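Local structure of lovastatin nonaketide synthase, polyketide synthase component (Aspergillus terreus, 7CPX) at residues Ala872-Leu877 and Ser888-Tyr893; Thr964-Gln969 and Gly1011-Gln1016; Phe1889-Gly1894 and Val1906-Arg1911. The protein builds the dihydromonacolin L polyketide from malonyl-CoA by iterative condensation, methylation and reduction, working as a homodimer with a separate partner, LovC, in lovastatin biosynthesis. The protein carries 2 engineered substitutions. All blocks are in the same frame, centred on the assembly; numbering follows the deposited sequence.

Contact 1 of 3, residues Ala872-Leu877 and Ser888-Tyr893; sequences AYTGCL and SRALAY
Over one face of the Tyr893 ring stands the carbonyl oxygen of Tyr873, with Tyr873 O 3.3 Å from Tyr893 CZ and displaced toward the rim. The methyl group of Ala872 meets the edge, Ala872 CB lying 3.7 Å from Tyr893 CE1. Tyr893 holds CG anti to its backbone N (chi1 -163°), which lays the ring alongside the strand. Arg897, one helical turn further on, makes a cation-pi contact with it. Thr874 is a compact beta-branched residue well suited to a strand, and its methyl carries the packing on the helix: Thr874 CG2 rests 3.5 Å from Ala890 CA and also touches Ala890 CB. Alanine at 890 keeps the helix surface low, so the backbone can come close, and Ala890 CB sits 3.4 Å from Gly875 O and also touches Cys876 CB. Ile844 of the adjoining strand joins Ala872, Thr874 and Tyr893 in this apolar layer. Strand 872-875, the edge strand of a parallel sheet of five strands, and helix 883-898 run nearly antiparallel (164° between segment axes), as expected when a helix packs back across the alpha/beta sheet of an acyltransferase domain, here the MAT.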
loop_
_atom_site.group_PDB
_atom_site.type_symbol
_atom_site.label_atom_id
_atom_site.label_comp_id
_atom_site.label_asym_id
_atom_site.label_seq_id
_atom_site.Cartn_x
_atom_site.Cartn_y
_atom_site.Cartn_z
ATOM N N ALA A 872 25.011 43.373 45.232
ATOM C CA ALA A 872 23.727 43.251 45.904
ATOM C C ALA A 872 23.761 43.940 47.261
ATOM O O ALA A 872 24.788 43.970 47.943
ATOM C CB ALA A 872 23.363 41.778 46.075
ATOM N N TYR A 873 22.619 44.503 47.651
ATOM C CA TYR A 873 22.469 45.174 48.935
ATOM C C TYR A 873 21.222 44.650 49.630
ATOM O O TYR A 873 20.204 44.390 48.980
ATOM C CB TYR A 873 22.372 46.689 48.756
ATOM C CG TYR A 873 22.805 47.471 49.972
ATOM C CD1 TYR A 873 24.105 47.939 50.090
ATOM C CD2 TYR A 873 21.916 47.740 51.000
ATOM C CE1 TYR A 873 24.507 48.653 51.199
ATOM C CE2 TYR A 873 22.309 48.456 52.114
ATOM C CZ TYR A 873 23.608 48.910 52.208
ATOM O OH TYR A 873 24.016 49.626 53.311
ATOM N N THR A 874 21.303 44.496 50.951
ATOM C CA THR A 874 20.223 43.880 51.712
ATOM C C THR A 874 20.082 44.537 53.075
ATOM O O THR A 874 21.071 44.697 53.795
ATOM C CB THR A 874 20.474 42.379 51.890
ATOM O OG1 THR A 874 20.498 41.742 50.608
ATOM C CG2 THR A 874 19.391 41.753 52.747
ATOM N N GLY A 875 18.851 44.890 53.433
ATOM C CA GLY A 875 18.532 45.364 54.764
ATOM C C GLY A 875 17.927 44.254 55.603
ATOM O O GLY A 875 17.262 43.359 55.086
ATOM N N CYS A 876 18.164 44.320 56.916
ATOM C CA CYS A 876 17.704 43.290 57.836
ATOM C C CYS A 876 16.808 43.806 58.952
ATOM O O CYS A 876 16.214 42.989 59.666
ATOM C CB CYS A 876 18.903 42.561 58.462
ATOM S SG CYS A 876 20.018 43.635 59.385
ATOM N N LEU A 877 16.695 45.121 59.132
ATOM C CA LEU A 877 15.763 45.699 60.103
ATOM C C LEU A 877 15.253 47.003 59.498
ATOM O O LEU A 877 15.908 48.044 59.602
ATOM C CB LEU A 877 16.425 45.923 61.458
ATOM C CG LEU A 877 15.549 45.644 62.682
ATOM C CD1 LEU A 877 15.169 44.171 62.759
ATOM C CD2 LEU A 877 16.257 46.074 63.955
ATOM N N SER A 888 14.013 37.783 58.172
ATOM C CA SER A 888 13.678 36.747 57.206
ATOM C C SER A 888 13.776 37.268 55.781
ATOM O O SER A 888 14.147 36.518 54.879
ATOM C CB SER A 888 12.277 36.207 57.482
ATOM O OG SER A 888 11.901 35.244 56.515
ATOM N N ARG A 889 13.470 38.548 55.561
ATOM C CA ARG A 889 13.618 39.128 54.231
ATOM C C ARG A 889 15.086 39.295 53.872
ATOM O O ARG A 889 15.468 39.140 52.707
ATOM C CB ARG A 889 12.890 40.469 54.163
ATOM C CG ARG A 889 12.913 41.114 52.787
ATOM C CD ARG A 889 12.127 42.417 52.762
ATOM N NE ARG A 889 10.736 42.232 53.165
ATOM C CZ ARG A 889 10.275 42.409 54.397
ATOM N NH1 ARG A 889 11.067 42.781 55.390
ATOM N NH2 ARG A 889 8.984 42.205 54.640
ATOM N N ALA A 890 15.927 39.618 54.855
ATOM C CA ALA A 890 17.362 39.655 54.596
ATOM C C ALA A 890 17.867 38.281 54.167
ATOM O O ALA A 890 18.595 38.149 53.173
ATOM C CB ALA A 890 18.109 40.139 55.838
ATOM N N LEU A 891 17.470 37.241 54.902
ATOM C CA LEU A 891 17.862 35.885 54.525
ATOM C C LEU A 891 17.271 35.503 53.173
ATOM O O LEU A 891 17.900 34.784 52.390
ATOM C CB LEU A 891 17.424 34.889 55.599
ATOM C CG LEU A 891 18.168 34.946 56.934
ATOM C CD1 LEU A 891 17.643 33.869 57.869
ATOM C CD2 LEU A 891 19.668 34.796 56.737
ATOM N N ALA A 892 16.056 35.973 52.888
ATOM C CA ALA A 892 15.421 35.698 51.607
ATOM C C ALA A 892 16.209 36.310 50.460
ATOM O O ALA A 892 16.397 35.675 49.418
ATOM C CB ALA A 892 13.993 36.240 51.620
ATOM N N TYR A 893 16.659 37.552 50.628
ATOM C CA TYR A 893 17.489 38.183 49.610
ATOM C C TYR A 893 18.794 37.418 49.435
ATOM O O TYR A 893 19.222 37.147 48.304
ATOM C CB TYR A 893 17.762 39.636 49.999
ATOM C CG TYR A 893 18.245 40.507 48.864
ATOM C CD1 TYR A 893 19.494 40.312 48.297
ATOM C CD2 TYR A 893 17.457 41.537 48.370
ATOM C CE1 TYR A 893 19.941 41.108 47.268
ATOM C CE2 TYR A 893 17.897 42.339 47.337
ATOM C CZ TYR A 893 19.141 42.120 46.788
ATOM O OH TYR A 893 19.588 42.916 45.759
#

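Contact 2 of 3, residues Thr964-Gln969 and Gly1011-Gln1016; sequences TPLSFQ and GTHAKQ
His1013 and Pro965 form the tight part of this contact. The imidazole meets the other segment by its edge, and His1013 NE2 forms a weak, bent hydrogen bond to Pro965 O (123° at the hydrogen); a ring with a polar edge suits a place facing a backbone carbonyl. Leu966 adds only a distant touch, its CD2 4.4 Å from His1013 CE1. Phe968 is the buried member, a large flat group that also packs on Ile1009. Toward solvent the fit is looser, and exposed Thr1012 lies there. Its methyl carbon Thr1012 CG2 lies in the plane of the phenyl ring at its edge, 3.8 Å from Phe968 CZ, and also rests 3.9 Å from Pro965 CA. OG1 lies beside the backbone N (chi1 -58°), which leaves CG2 anti to that N. The hydroxyl is hydrogen-bonded to Met1008 O in the last turn of the helix, and OG1 also stands obliquely against Phe968 CE2. His1013 is the first residue to leave helical geometry, and Ala1014, with positive phi, completes a Schellman motif. In the dehydratase domain, in what is predicted to be its N-terminal hotdog, the contact joins the C-terminal end of helix 995-1012 to the loop leading into strand 967-974 and to its first residues. Strand 1040-1052 pairs with that strand and touches His1013 through Asn1051, while Leu1074 of the second subunit packs on Pro965.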
loop_
_atom_site.group_PDB
_atom_site.type_symbol
_atom_site.label_atom_id
_atom_site.label_comp_id
_atom_site.label_asym_id
_atom_site.label_seq_id
_atom_site.Cartn_x
_atom_site.Cartn_y
_atom_site.Cartn_z
ATOM N N THR A 964 -4.539 6.063 2.173
ATOM C CA THR A 964 -5.064 7.386 1.883
ATOM C C THR A 964 -6.561 7.304 1.648
ATOM O O THR A 964 -7.105 6.219 1.414
ATOM C CB THR A 964 -4.393 7.997 0.641
ATOM O OG1 THR A 964 -3.688 7.022 -0.147
ATOM C CG2 THR A 964 -3.635 9.297 0.902
ATOM N N PRO A 965 -7.260 8.439 1.701
ATOM C CA PRO A 965 -8.670 8.443 1.283
ATOM C C PRO A 965 -8.853 8.021 -0.159
ATOM O O PRO A 965 -9.956 7.607 -0.535
ATOM C CB PRO A 965 -9.100 9.900 1.501
ATOM C CG PRO A 965 -8.117 10.453 2.475
ATOM C CD PRO A 965 -6.826 9.760 2.184
ATOM N N LEU A 966 -7.807 8.121 -0.982
ATOM C CA LEU A 966 -7.871 7.697 -2.372
ATOM C C LEU A 966 -7.233 6.338 -2.615
ATOM O O LEU A 966 -7.550 5.695 -3.621
ATOM C CB LEU A 966 -7.193 8.733 -3.278
ATOM C CG LEU A 966 -7.977 10.015 -3.568
ATOM C CD1 LEU A 966 -9.273 9.701 -4.295
ATOM C CD2 LEU A 966 -8.256 10.796 -2.293
ATOM N N SER A 967 -6.347 5.889 -1.729
ATOM C CA SER A 967 -5.704 4.591 -1.858
ATOM C C SER A 967 -5.665 3.918 -0.496
ATOM O O SER A 967 -5.318 4.546 0.505
ATOM C CB SER A 967 -4.286 4.721 -2.420
ATOM O OG SER A 967 -3.655 3.455 -2.500
ATOM N N PHE A 968 -6.015 2.634 -0.470
ATOM C CA PHE A 968 -6.136 1.874 0.761
ATOM C C PHE A 968 -5.467 0.525 0.567
ATOM O O PHE A 968 -5.400 0.008 -0.549
ATOM C CB PHE A 968 -7.606 1.659 1.144
ATOM C CG PHE A 968 -8.401 2.929 1.260
ATOM C CD1 PHE A 968 -8.780 3.628 0.131
ATOM C CD2 PHE A 968 -8.787 3.408 2.497
ATOM C CE1 PHE A 968 -9.513 4.791 0.232
ATOM C CE2 PHE A 968 -9.524 4.569 2.606
ATOM C CZ PHE A 968 -9.890 5.261 1.471
ATOM N N GLN A 969 -4.989 -0.052 1.667
ATOM C CA GLN A 969 -4.423 -1.398 1.626
ATOM C C GLN A 969 -4.702 -2.057 2.973
ATOM O O GLN A 969 -3.984 -1.813 3.947
ATOM C CB GLN A 969 -2.935 -1.370 1.315
ATOM C CG GLN A 969 -2.350 -2.741 1.043
ATOM C CD GLN A 969 -0.935 -2.676 0.510
ATOM O OE1 GLN A 969 -0.254 -1.660 0.647
ATOM N NE2 GLN A 969 -0.485 -3.761 -0.108
ATOM N N GLY A 1011 -17.170 5.065 3.584
ATOM C CA GLY A 1011 -17.183 5.674 4.903
ATOM C C GLY A 1011 -16.069 6.686 5.076
ATOM O O GLY A 1011 -16.251 7.724 5.719
ATOM N N THR A 1012 -14.898 6.399 4.505
ATOM C CA THR A 1012 -13.793 7.347 4.558
ATOM C C THR A 1012 -14.164 8.662 3.889
ATOM O O THR A 1012 -13.733 9.731 4.335
ATOM C CB THR A 1012 -12.554 6.746 3.894
ATOM O OG1 THR A 1012 -12.208 5.517 4.545
ATOM C CG2 THR A 1012 -11.381 7.708 3.978
ATOM N N HIS A 1013 -14.956 8.601 2.823
ATOM C CA HIS A 1013 -15.469 9.785 2.151
ATOM C C HIS A 1013 -16.833 10.207 2.679
ATOM O O HIS A 1013 -17.472 11.080 2.085
ATOM C CB HIS A 1013 -15.550 9.537 0.642
ATOM C CG HIS A 1013 -14.225 9.260 0.005
ATOM N ND1 HIS A 1013 -13.353 10.261 -0.365
ATOM C CD2 HIS A 1013 -13.622 8.094 -0.329
ATOM C CE1 HIS A 1013 -12.270 9.725 -0.898
ATOM N NE2 HIS A 1013 -12.408 8.412 -0.889
ATOM N N ALA A 1014 -17.290 9.607 3.778
ATOM C CA ALA A 1014 -18.600 9.908 4.351
ATOM C C ALA A 1014 -19.716 9.657 3.345
ATOM O O ALA A 1014 -20.682 10.419 3.267
ATOM C CB ALA A 1014 -18.661 11.349 4.865
ATOM N N LYS A 1015 -19.588 8.586 2.568
ATOM C CA LYS A 1015 -20.561 8.219 1.553
ATOM C C LYS A 1015 -21.244 6.915 1.938
ATOM O O LYS A 1015 -20.610 6.011 2.491
ATOM C CB LYS A 1015 -19.893 8.062 0.185
ATOM C CG LYS A 1015 -19.141 9.291 -0.293
ATOM C CD LYS A 1015 -20.070 10.474 -0.489
ATOM C CE LYS A 1015 -19.359 11.629 -1.171
ATOM N NZ LYS A 1015 -20.246 12.812 -1.323
ATOM N N GLN A 1016 -22.539 6.825 1.648
ATOM C CA GLN A 1016 -23.291 5.587 1.794
ATOM C C GLN A 1016 -23.491 4.989 0.409
ATOM O O GLN A 1016 -24.024 5.652 -0.487
ATOM C CB GLN A 1016 -24.636 5.826 2.477
ATOM C CG GLN A 1016 -25.473 4.564 2.623
ATOM C CD GLN A 1016 -26.736 4.783 3.432
ATOM O OE1 GLN A 1016 -27.064 5.910 3.799
ATOM N NE2 GLN A 1016 -27.451 3.701 3.714
#

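Contact 3 of 3, residues Phe1889-Gly1894 and Val1906-Arg1911; sequences FYLVQG and VALAER
Tyr1890 and Val1892 each exchange a pair of backbone hydrogen bonds with the facing strand, Tyr1890 with Ala1909 and Val1892 with Ala1907, making an antiparallel beta hairpin. The Val1892 pair is the straighter: Val1892 N to Ala1907 O is 2.9 Å and almost linear (178°). At the other end Tyr1890 N reaches Ala1909 O from well above the carbonyl plane, 46° out of it, as the second strand finishes. Beyond that end, Arg1911 NH1 bonds Glu1910 O, and Arg1911 NH2 forms a salt bridge with Glu2150. Leu1891 with Leu1908 and Gln1893 with Val1906 are the non-hydrogen-bonded pairs between and beyond the backbone links. The two faces are packed differently. On the face of Tyr1890 and Val1892 the partners are small, and Val1892 CG1 fits 3.6 Å from Ala1909 CB; alanines leave room there for strands 1869-1883 and 1915-1918. On the other face larger aliphatic groups interlock: a chi1 of -170° swings the Leu1891 branch away from its own N and brings CD2 within 3.5 Å of Val1906 CG1 and 3.7 Å of Leu1908 CD1. Helix 1935-1953 packs on Leu1891 there. Gln1893 runs out extended, its CG against Val1906 CG2, and its NE2 makes weak bonds to Leu1931 O and Ser1932 O. Phe1889 crosses Leu1908 at about a right angle, and its flat ring also meets that of Tyr1922. Partly exposed Glu1910 suits the rim: its aliphatic CG packs on Phe1889 CD2, and the carboxylate oxygen Glu1910 OE2 stands 3.4 Å from Phe1889 CE2, at the ring's edge.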
loop_
_atom_site.group_PDB
_atom_site.type_symbol
_atom_site.label_atom_id
_atom_site.label_comp_id
_atom_site.label_asym_id
_atom_site.label_seq_id
_atom_site.Cartn_x
_atom_site.Cartn_y
_atom_site.Cartn_z
ATOM N N PHE A 1889 -18.525 -11.130 -43.107
ATOM C CA PHE A 1889 -18.243 -12.289 -43.938
ATOM C C PHE A 1889 -16.747 -12.374 -44.190
ATOM O O PHE A 1889 -16.087 -11.354 -44.407
ATOM C CB PHE A 1889 -18.988 -12.209 -45.272
ATOM C CG PHE A 1889 -20.461 -11.963 -45.129
ATOM C CD1 PHE A 1889 -20.952 -10.676 -45.001
ATOM C CD2 PHE A 1889 -21.356 -13.017 -45.130
ATOM C CE1 PHE A 1889 -22.306 -10.445 -44.871
ATOM C CE2 PHE A 1889 -22.712 -12.794 -45.001
ATOM C CZ PHE A 1889 -23.188 -11.505 -44.872
ATOM N N TYR A 1890 -16.219 -13.592 -44.164
ATOM C CA TYR A 1890 -14.814 -13.830 -44.457
ATOM C C TYR A 1890 -14.628 -13.938 -45.963
ATOM O O TYR A 1890 -15.306 -14.729 -46.620
ATOM C CB TYR A 1890 -14.328 -15.111 -43.783
ATOM C CG TYR A 1890 -14.422 -15.108 -42.277
ATOM C CD1 TYR A 1890 -13.389 -14.609 -41.498
ATOM C CD2 TYR A 1890 -15.532 -15.632 -41.631
ATOM C CE1 TYR A 1890 -13.465 -14.619 -40.120
ATOM C CE2 TYR A 1890 -15.617 -15.646 -40.254
ATOM C CZ TYR A 1890 -14.581 -15.138 -39.502
ATOM O OH TYR A 1890 -14.664 -15.147 -38.129
ATOM N N LEU A 1891 -13.709 -13.152 -46.508
ATOM C CA LEU A 1891 -13.434 -13.217 -47.936
ATOM C C LEU A 1891 -12.648 -14.489 -48.224
ATOM O O LEU A 1891 -11.544 -14.674 -47.699
ATOM C CB LEU A 1891 -12.665 -11.981 -48.390
ATOM C CG LEU A 1891 -12.483 -11.771 -49.899
ATOM C CD1 LEU A 1891 -11.447 -12.720 -50.482
ATOM C CD2 LEU A 1891 -13.810 -11.927 -50.625
ATOM N N VAL A 1892 -13.210 -15.363 -49.055
ATOM C CA VAL A 1892 -12.603 -16.651 -49.358
ATOM C C VAL A 1892 -12.441 -16.776 -50.864
ATOM O O VAL A 1892 -13.193 -16.186 -51.643
ATOM C CB VAL A 1892 -13.445 -17.822 -48.806
ATOM C CG1 VAL A 1892 -13.624 -17.682 -47.306
ATOM C CG2 VAL A 1892 -14.794 -17.881 -49.505
ATOM N N GLN A 1893 -11.443 -17.554 -51.268
ATOM C CA GLN A 1893 -11.190 -17.868 -52.665
ATOM C C GLN A 1893 -10.910 -19.356 -52.774
ATOM O O GLN A 1893 -10.272 -19.935 -51.892
ATOM C CB GLN A 1893 -10.005 -17.063 -53.209
ATOM C CG GLN A 1893 -9.642 -17.368 -54.654
ATOM C CD GLN A 1893 -8.421 -16.597 -55.118
ATOM O OE1 GLN A 1893 -7.708 -16.000 -54.313
ATOM N NE2 GLN A 1893 -8.176 -16.606 -56.423
ATOM N N GLY A 1894 -11.387 -19.979 -53.844
ATOM C CA GLY A 1894 -11.103 -21.386 -54.031
ATOM C C GLY A 1894 -11.994 -22.008 -55.086
ATOM O O GLY A 1894 -12.733 -21.324 -55.793
ATOM N N VAL A 1906 -14.476 -16.459 -55.902
ATOM C CA VAL A 1906 -14.259 -15.679 -54.691
ATOM C C VAL A 1906 -15.622 -15.367 -54.094
ATOM O O VAL A 1906 -16.533 -14.939 -54.810
ATOM C CB VAL A 1906 -13.480 -14.382 -54.975
ATOM C CG1 VAL A 1906 -13.351 -13.553 -53.711
ATOM C CG2 VAL A 1906 -12.110 -14.705 -55.542
ATOM N N ALA A 1907 -15.763 -15.580 -52.788
ATOM C CA ALA A 1907 -17.054 -15.472 -52.128
ATOM C C ALA A 1907 -16.889 -14.850 -50.748
ATOM O O ALA A 1907 -15.777 -14.664 -50.245
ATOM C CB ALA A 1907 -17.734 -16.839 -52.012
ATOM N N LEU A 1908 -18.028 -14.523 -50.145
ATOM C CA LEU A 1908 -18.107 -13.959 -48.800
ATOM C C LEU A 1908 -18.679 -15.041 -47.886
ATOM O O LEU A 1908 -19.886 -15.104 -47.649
ATOM C CB LEU A 1908 -18.965 -12.698 -48.789
ATOM C CG LEU A 1908 -18.283 -11.396 -49.212
ATOM C CD1 LEU A 1908 -17.455 -11.593 -50.468
ATOM C CD2 LEU A 1908 -19.323 -10.311 -49.430
ATOM N N ALA A 1909 -17.796 -15.890 -47.369
ATOM C CA ALA A 1909 -18.195 -16.985 -46.504
ATOM C C ALA A 1909 -18.601 -16.456 -45.130
ATOM O O ALA A 1909 -18.507 -15.262 -44.833
ATOM C CB ALA A 1909 -17.054 -17.989 -46.374
ATOM N N GLU A 1910 -19.053 -17.377 -44.277
ATOM C CA GLU A 1910 -19.464 -17.049 -42.922
ATOM C C GLU A 1910 -18.781 -17.902 -41.863
ATOM O O GLU A 1910 -19.157 -17.814 -40.690
ATOM C CB GLU A 1910 -20.986 -17.198 -42.778
ATOM C CG GLU A 1910 -21.784 -16.297 -43.703
ATOM C CD GLU A 1910 -23.277 -16.550 -43.616
ATOM O OE1 GLU A 1910 -23.680 -17.499 -42.912
ATOM O OE2 GLU A 1910 -24.047 -15.800 -44.251
ATOM N N ARG A 1911 -17.796 -18.722 -42.235
ATOM C CA ARG A 1911 -17.147 -19.623 -41.293
ATOM C C ARG A 1911 -15.628 -19.640 -41.382
ATOM O O ARG A 1911 -14.988 -20.153 -40.459
ATOM C CB ARG A 1911 -17.663 -21.059 -41.488
ATOM C CG ARG A 1911 -19.102 -21.268 -41.046
ATOM C CD ARG A 1911 -19.214 -21.327 -39.530
ATOM N NE ARG A 1911 -20.602 -21.351 -39.082
ATOM C CZ ARG A 1911 -21.328 -20.274 -38.814
ATOM N NH1 ARG A 1911 -20.831 -19.053 -38.942
ATOM N NH2 ARG A 1911 -22.584 -20.423 -38.406
#

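How the contacts relate
The three contacts follow one another along the chain, each closing before the next opens, and none touches another. Contact 1 lies in the MAT domain and contact 2 in the dehydratase, their centres about 69 Å apart; the centres of contacts 2 and 3 are about 55 Å apart. Contacts 1 and 3 lie on opposite sides of the chain's centre, with centres about 121 Å apart. They share no sheet: the first joins a parallel sheet to a helix, the second a helix end to a hotdog strand, the third two hairpin strands. Each lies within its own part of a multidomain chain and none spans two of them; among them contact 2 alone is touched by the second subunit.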